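Alpha-L-rhamnosidase (Streptomyces avermitilis, PDB 3W5M) hydrolyses terminal non-reducing alpha-L-rhamnose residues from alpha-L-rhamnosides, including citrus flavonoids and the arabinogalactan-protein gum arabic. Local coordinates at residues V606-L612 and L874-T878; L858-T862 and V922-M926. All coordinates share one frame; numbering follows the deposited sequence.

Interaction 1 of 2, residues V606-L612 and L874-T878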
loop_
_atom_site.group_PDB
_atom_site.type_symbol
_atom_site.label_atom_id
_atom_site.label_comp_id
_atom_site.label_asym_id
_atom_site.label_seq_id
_atom_site.Cartn_x
_atom_site.Cartn_y
_atom_site.Cartn_z
ATOM N N VAL A 606 -21.331 7.352 21.990
ATOM C CA VAL A 606 -21.798 6.093 21.404
ATOM C C VAL A 606 -20.683 5.108 21.025
ATOM O O VAL A 606 -20.021 5.273 19.991
ATOM C CB VAL A 606 -22.653 6.354 20.166
ATOM C CG1 VAL A 606 -23.264 5.061 19.645
ATOM C CG2 VAL A 606 -23.737 7.362 20.501
ATOM N N PRO A 607 -20.487 4.063 21.855
ATOM C CA PRO A 607 -19.408 3.097 21.608
ATOM C C PRO A 607 -19.308 2.608 20.150
ATOM O O PRO A 607 -18.191 2.534 19.616
ATOM C CB PRO A 607 -19.738 1.963 22.579
ATOM C CG PRO A 607 -20.371 2.683 23.732
ATOM C CD PRO A 607 -21.233 3.728 23.085
ATOM N N MET A 608 -20.445 2.344 19.499
ATOM C CA MET A 608 -20.434 1.804 18.150
ATOM C C MET A 608 -19.837 2.766 17.120
ATOM O O MET A 608 -19.252 2.337 16.096
ATOM C CB MET A 608 -21.827 1.402 17.698
ATOM C CG MET A 608 -21.809 0.422 16.538
ATOM S SD MET A 608 -23.155 0.644 15.363
ATOM C CE MET A 608 -22.447 1.919 14.312
ATOM N N LEU A 609 -19.986 4.062 17.371
ATOM C CA LEU A 609 -19.441 5.030 16.417
ATOM C C LEU A 609 -17.968 5.188 16.647
ATOM O O LEU A 609 -17.217 5.431 15.701
ATOM C CB LEU A 609 -20.128 6.387 16.502
ATOM C CG LEU A 609 -21.607 6.429 16.139
ATOM C CD1 LEU A 609 -22.039 7.884 16.278
ATOM C CD2 LEU A 609 -21.930 5.846 14.769
ATOM N N ASN A 610 -17.561 5.081 17.904
ATOM C CA ASN A 610 -16.147 5.127 18.232
ATOM C C ASN A 610 -15.410 3.941 17.608
ATOM O O ASN A 610 -14.274 4.094 17.126
ATOM C CB ASN A 610 -15.947 5.213 19.736
ATOM C CG ASN A 610 -16.633 6.442 20.341
ATOM O OD1 ASN A 610 -16.926 7.423 19.646
ATOM N ND2 ASN A 610 -16.893 6.388 21.628
ATOM N N LYS A 611 -16.068 2.776 17.603
ATOM C CA LYS A 611 -15.537 1.579 16.924
ATOM C C LYS A 611 -15.479 1.744 15.410
ATOM O O LYS A 611 -14.487 1.365 14.761
ATOM C CB LYS A 611 -16.343 0.325 17.296
ATOM C CG LYS A 611 -15.733 -0.972 16.782
ATOM C CD LYS A 611 -14.287 -1.103 17.238
ATOM C CE LYS A 611 -13.785 -2.520 17.052
ATOM N NZ LYS A 611 -12.374 -2.623 17.549
ATOM N N LEU A 612 -16.535 2.320 14.835
ATOM C CA LEU A 612 -16.552 2.585 13.430
ATOM C C LEU A 612 -15.348 3.467 12.984
ATOM O O LEU A 612 -14.635 3.133 12.004
ATOM C CB LEU A 612 -17.897 3.229 13.021
ATOM C CG LEU A 612 -18.047 3.522 11.538
ATOM C CD1 LEU A 612 -17.844 2.279 10.683
ATOM C CD2 LEU A 612 -19.431 4.137 11.285
ATOM N N LEU A 874 -26.962 5.287 9.934
ATOM C CA LEU A 874 -25.689 5.253 10.650
ATOM C C LEU A 874 -25.731 4.307 11.854
ATOM O O LEU A 874 -24.787 3.540 12.075
ATOM C CB LEU A 874 -25.228 6.662 11.072
ATOM C CG LEU A 874 -23.823 6.701 11.687
ATOM C CD1 LEU A 874 -22.754 6.546 10.613
ATOM C CD2 LEU A 874 -23.615 7.992 12.474
ATOM N N HIS A 875 -26.828 4.359 12.615
ATOM C CA HIS A 875 -26.964 3.591 13.861
ATOM C C HIS A 875 -27.542 2.193 13.647
ATOM O O HIS A 875 -27.631 1.406 14.598
ATOM C CB HIS A 875 -27.852 4.337 14.857
ATOM C CG HIS A 875 -27.207 5.542 15.452
ATOM N ND1 HIS A 875 -25.998 5.487 16.111
ATOM C CD2 HIS A 875 -27.608 6.831 15.500
ATOM C CE1 HIS A 875 -25.676 6.699 16.530
ATOM N NE2 HIS A 875 -26.642 7.528 16.180
ATOM N N GLN A 876 -27.933 1.909 12.411
ATOM C CA GLN A 876 -28.491 0.614 12.025
ATOM C C GLN A 876 -27.529 -0.530 12.380
ATOM O O GLN A 876 -26.328 -0.446 12.094
ATOM C CB GLN A 876 -28.781 0.634 10.527
ATOM C CG GLN A 876 -29.394 -0.618 9.924
ATOM C CD GLN A 876 -30.744 -1.001 10.532
ATOM O OE1 GLN A 876 -30.804 -1.644 11.589
ATOM N NE2 GLN A 876 -31.833 -0.631 9.851
ATOM N N ARG A 877 -28.043 -1.585 13.014
ATOM C CA ARG A 877 -27.197 -2.726 13.434
ATOM C C ARG A 877 -27.455 -4.001 12.617
ATOM O O ARG A 877 -26.635 -4.931 12.590
ATOM C CB ARG A 877 -27.354 -2.991 14.930
ATOM C CG ARG A 877 -26.715 -1.930 15.826
ATOM C CD ARG A 877 -26.975 -2.221 17.297
ATOM N NE ARG A 877 -26.529 -3.565 17.660
ATOM C CZ ARG A 877 -26.850 -4.196 18.781
ATOM N NH1 ARG A 877 -27.630 -3.611 19.683
ATOM N NH2 ARG A 877 -26.396 -5.425 18.997
ATOM N N THR A 878 -28.591 -4.065 11.939
ATOM C CA THR A 878 -28.918 -5.269 11.192
ATOM C C THR A 878 -28.409 -5.133 9.773
ATOM O O THR A 878 -28.145 -4.025 9.323
ATOM C CB THR A 878 -30.442 -5.567 11.214
ATOM O OG1 THR A 878 -31.143 -4.423 10.715
ATOM C CG2 THR A 878 -30.905 -5.863 12.640
#

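Interaction 2 of 2, residues L858-T862 and V922-M926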
loop_
_atom_site.group_PDB
_atom_site.type_symbol
_atom_site.label_atom_id
_atom_site.label_comp_id
_atom_site.label_asym_id
_atom_site.label_seq_id
_atom_site.Cartn_x
_atom_site.Cartn_y
_atom_site.Cartn_z
ATOM N N LEU A 858 -24.885 9.484 2.836
ATOM C CA LEU A 858 -25.230 10.244 4.022
ATOM C C LEU A 858 -25.117 11.755 3.758
ATOM O O LEU A 858 -25.984 12.527 4.214
ATOM C CB LEU A 858 -24.462 9.796 5.284
ATOM C CG LEU A 858 -24.654 8.373 5.861
ATOM C CD1 LEU A 858 -24.186 8.289 7.304
ATOM C CD2 LEU A 858 -26.106 7.895 5.773
ATOM N N PRO A 859 -24.070 12.198 3.015
ATOM C CA PRO A 859 -24.014 13.636 2.641
ATOM C C PRO A 859 -25.248 14.148 1.837
ATOM O O PRO A 859 -25.799 15.207 2.167
ATOM C CB PRO A 859 -22.735 13.721 1.795
ATOM C CG PRO A 859 -21.866 12.655 2.377
ATOM C CD PRO A 859 -22.825 11.501 2.628
ATOM N N VAL A 860 -25.673 13.404 0.822
ATOM C CA VAL A 860 -26.880 13.753 0.043
ATOM C C VAL A 860 -28.128 13.809 0.933
ATOM O O VAL A 860 -28.925 14.758 0.844
ATOM C CB VAL A 860 -27.065 12.802 -1.140
ATOM C CG1 VAL A 860 -28.496 12.798 -1.646
ATOM C CG2 VAL A 860 -26.105 13.168 -2.259
ATOM N N LEU A 861 -28.282 12.814 1.804
ATOM C CA LEU A 861 -29.382 12.797 2.770
ATOM C C LEU A 861 -29.385 14.067 3.638
ATOM O O LEU A 861 -30.429 14.661 3.851
ATOM C CB LEU A 861 -29.364 11.520 3.634
ATOM C CG LEU A 861 -29.800 10.211 2.975
ATOM C CD1 LEU A 861 -29.522 9.050 3.922
ATOM C CD2 LEU A 861 -31.285 10.243 2.616
ATOM N N THR A 862 -28.213 14.485 4.106
ATOM C CA THR A 862 -28.100 15.684 4.919
ATOM C C THR A 862 -28.351 16.945 4.092
ATOM O O THR A 862 -28.986 17.887 4.584
ATOM C CB THR A 862 -26.726 15.794 5.613
ATOM O OG1 THR A 862 -26.714 14.978 6.792
ATOM C CG2 THR A 862 -26.449 17.240 6.048
ATOM N N VAL A 922 -17.832 6.551 4.849
ATOM C CA VAL A 922 -18.796 7.132 5.789
ATOM C C VAL A 922 -18.119 8.067 6.796
ATOM O O VAL A 922 -18.751 8.982 7.362
ATOM C CB VAL A 922 -19.581 6.007 6.531
ATOM C CG1 VAL A 922 -18.674 5.226 7.477
ATOM C CG2 VAL A 922 -20.753 6.580 7.307
ATOM N N GLY A 923 -16.814 7.862 6.996
ATOM C CA GLY A 923 -16.022 8.654 7.923
ATOM C C GLY A 923 -16.203 10.141 7.702
ATOM O O GLY A 923 -16.405 10.871 8.648
ATOM N N GLU A 924 -16.112 10.588 6.457
ATOM C CA GLU A 924 -16.147 12.030 6.182
ATOM C C GLU A 924 -17.470 12.649 6.608
ATOM O O GLU A 924 -17.485 13.786 7.024
ATOM C CB GLU A 924 -15.887 12.347 4.713
ATOM C CG GLU A 924 -16.939 11.846 3.742
ATOM C CD GLU A 924 -16.724 12.351 2.332
ATOM O OE1 GLU A 924 -16.737 13.595 2.145
ATOM O OE2 GLU A 924 -16.546 11.515 1.409
ATOM N N TRP A 925 -18.564 11.892 6.505
ATOM C CA TRP A 925 -19.862 12.383 6.986
ATOM C C TRP A 925 -19.859 12.574 8.504
ATOM O O TRP A 925 -20.341 13.579 9.017
ATOM C CB TRP A 925 -21.014 11.483 6.529
ATOM C CG TRP A 925 -22.366 12.045 6.950
ATOM C CD1 TRP A 925 -23.193 12.863 6.201
ATOM C CD2 TRP A 925 -23.023 11.858 8.222
ATOM N NE1 TRP A 925 -24.332 13.179 6.940
ATOM C CE2 TRP A 925 -24.246 12.582 8.174
ATOM C CE3 TRP A 925 -22.707 11.136 9.391
ATOM C CZ2 TRP A 925 -25.146 12.610 9.252
ATOM C CZ3 TRP A 925 -23.604 11.165 10.464
ATOM C CH2 TRP A 925 -24.810 11.896 10.383
ATOM N N MET A 926 -19.275 11.628 9.235
ATOM C CA MET A 926 -19.175 11.774 10.654
ATOM C C MET A 926 -18.329 12.989 11.047
ATOM O O MET A 926 -18.668 13.700 11.995
ATOM C CB MET A 926 -18.580 10.503 11.285
ATOM C CG MET A 926 -19.416 9.253 11.108
ATOM S SD MET A 926 -19.130 8.052 12.438
ATOM C CE MET A 926 -17.405 7.681 12.099
#

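Interaction 1 of 2, residues V606-L612 and L874-T878
Leu609 packs against Leu874 and His875 in a largely apolar contact within the helical glycosidase domain, where the first turns of helix 607-622 meet the C-terminal end of helix 867-875 and the loop that follows. No hydrogen bond crosses between the segments, so the contact rests on packing, and about 271 Å² of surface is buried. Its centre is the pair of leucines, whose side chains cross at about a right angle. Leu609 CD2 lies 3.6 Å from Leu874 CD2 and almost as near Leu874 CG, one methyl branch thus meeting the fork of the other leucine. The second branch of Leu609 serves a different neighbour: CD1 comes to 3.8 Å from His875 CE1, approaching the imidazole obliquely. Val606 CG1 reaches the same ring carbon from the cap of the helix, at 4.3 Å from His875 CE1. Further along, Leu612 CD2 touches the remaining methyl of Leu874, CD1, at 4.2 Å. Leu874 can span both leucines because its CG stands anti to the backbone N (chi1 -173°), which carries the two methyls to helix 607-622.

Met608 works differently. Its chain bends at both chi2 and chi3, and the bend brings CE to 3.6 Å from Leu874 O, a methyl set against a backbone carbonyl, while SD skirts the aliphatic part of Arg877. The charged end of that arginine is engaged by Asp887 in a salt bridge. In the strand that precedes helix 607-622, Thr604 OG1 accepts the Val606 N-H, and Thr604 N donates to Asn610 OD1. Such packing of crossed leucines between helices distant in sequence is in keeping with the (alpha/alpha)6-barrel of this glycoside hydrolase family 78 enzyme, here joining its opening helix to one of its late helices.

Interaction 2 of 2, residues L858-T862 and V922-M926
Trp925 inserts its indole against the helical turn of Leu858, Pro859 and Thr862, combining one hydrogen bond with close apolar packing. The polar part is the bond from Trp925 NE1 to Thr862 OG1, 3.0 Å long with an N-H...O angle of 157°; the hydroxyl oxygen sits only 6° out of the indole plane. Thr862 OG1 is also hydrogen-bonded to Thr867 OG1, so the same hydroxyl links the tryptophan to the start of the next helix. Leu858 O lies 3.3 Å from Trp925 NE1.

The aromatic part is a CH-pi contact: Leu858 CB stands over one face of the indole, 3.5 Å from the centroid of the five-membered ring. Tyr871 adds an edge-to-face ring contact to the same tryptophan. A chi1 of -176°, which sets the ring trans to the main-chain nitrogen, sends the indole of Trp925 across to helix 854-863.

Apolar contacts complete the interface. The proline ring meets an indole carbon, Pro859 CD approaching Trp925 CD1 to 3.8 Å, and Leu858 CD1 meets Val922 CG2 at the same distance, these two aliphatic side chains running side by side. The chemistry implies that the buried indole N-H has its polarity satisfied by Thr862, while the bond and the leucine over the face would together restrict how the ring can turn.

Interactions 1 and 2 show how separate helix pairs can share one core: their centres lie 14 Å apart inside the helical glycosidase domain, and they touch directly. Leu874 forms the bridge, its CD2 packing 3.8 Å from Trp925 CZ3 and its CD1 meeting Leu858 and Val922; Leu612 adds a second bridge to Val922. Along the chain the segments alternate, 606-612, 858-862, 874-878, 922-926, with helices 854-863 and 867-875 consecutive. The opening helix of the domain, 607-622, is thereby packed together with three of its last helices in a continuous apolar cluster, away from the rhamnose-binding and calcium sites.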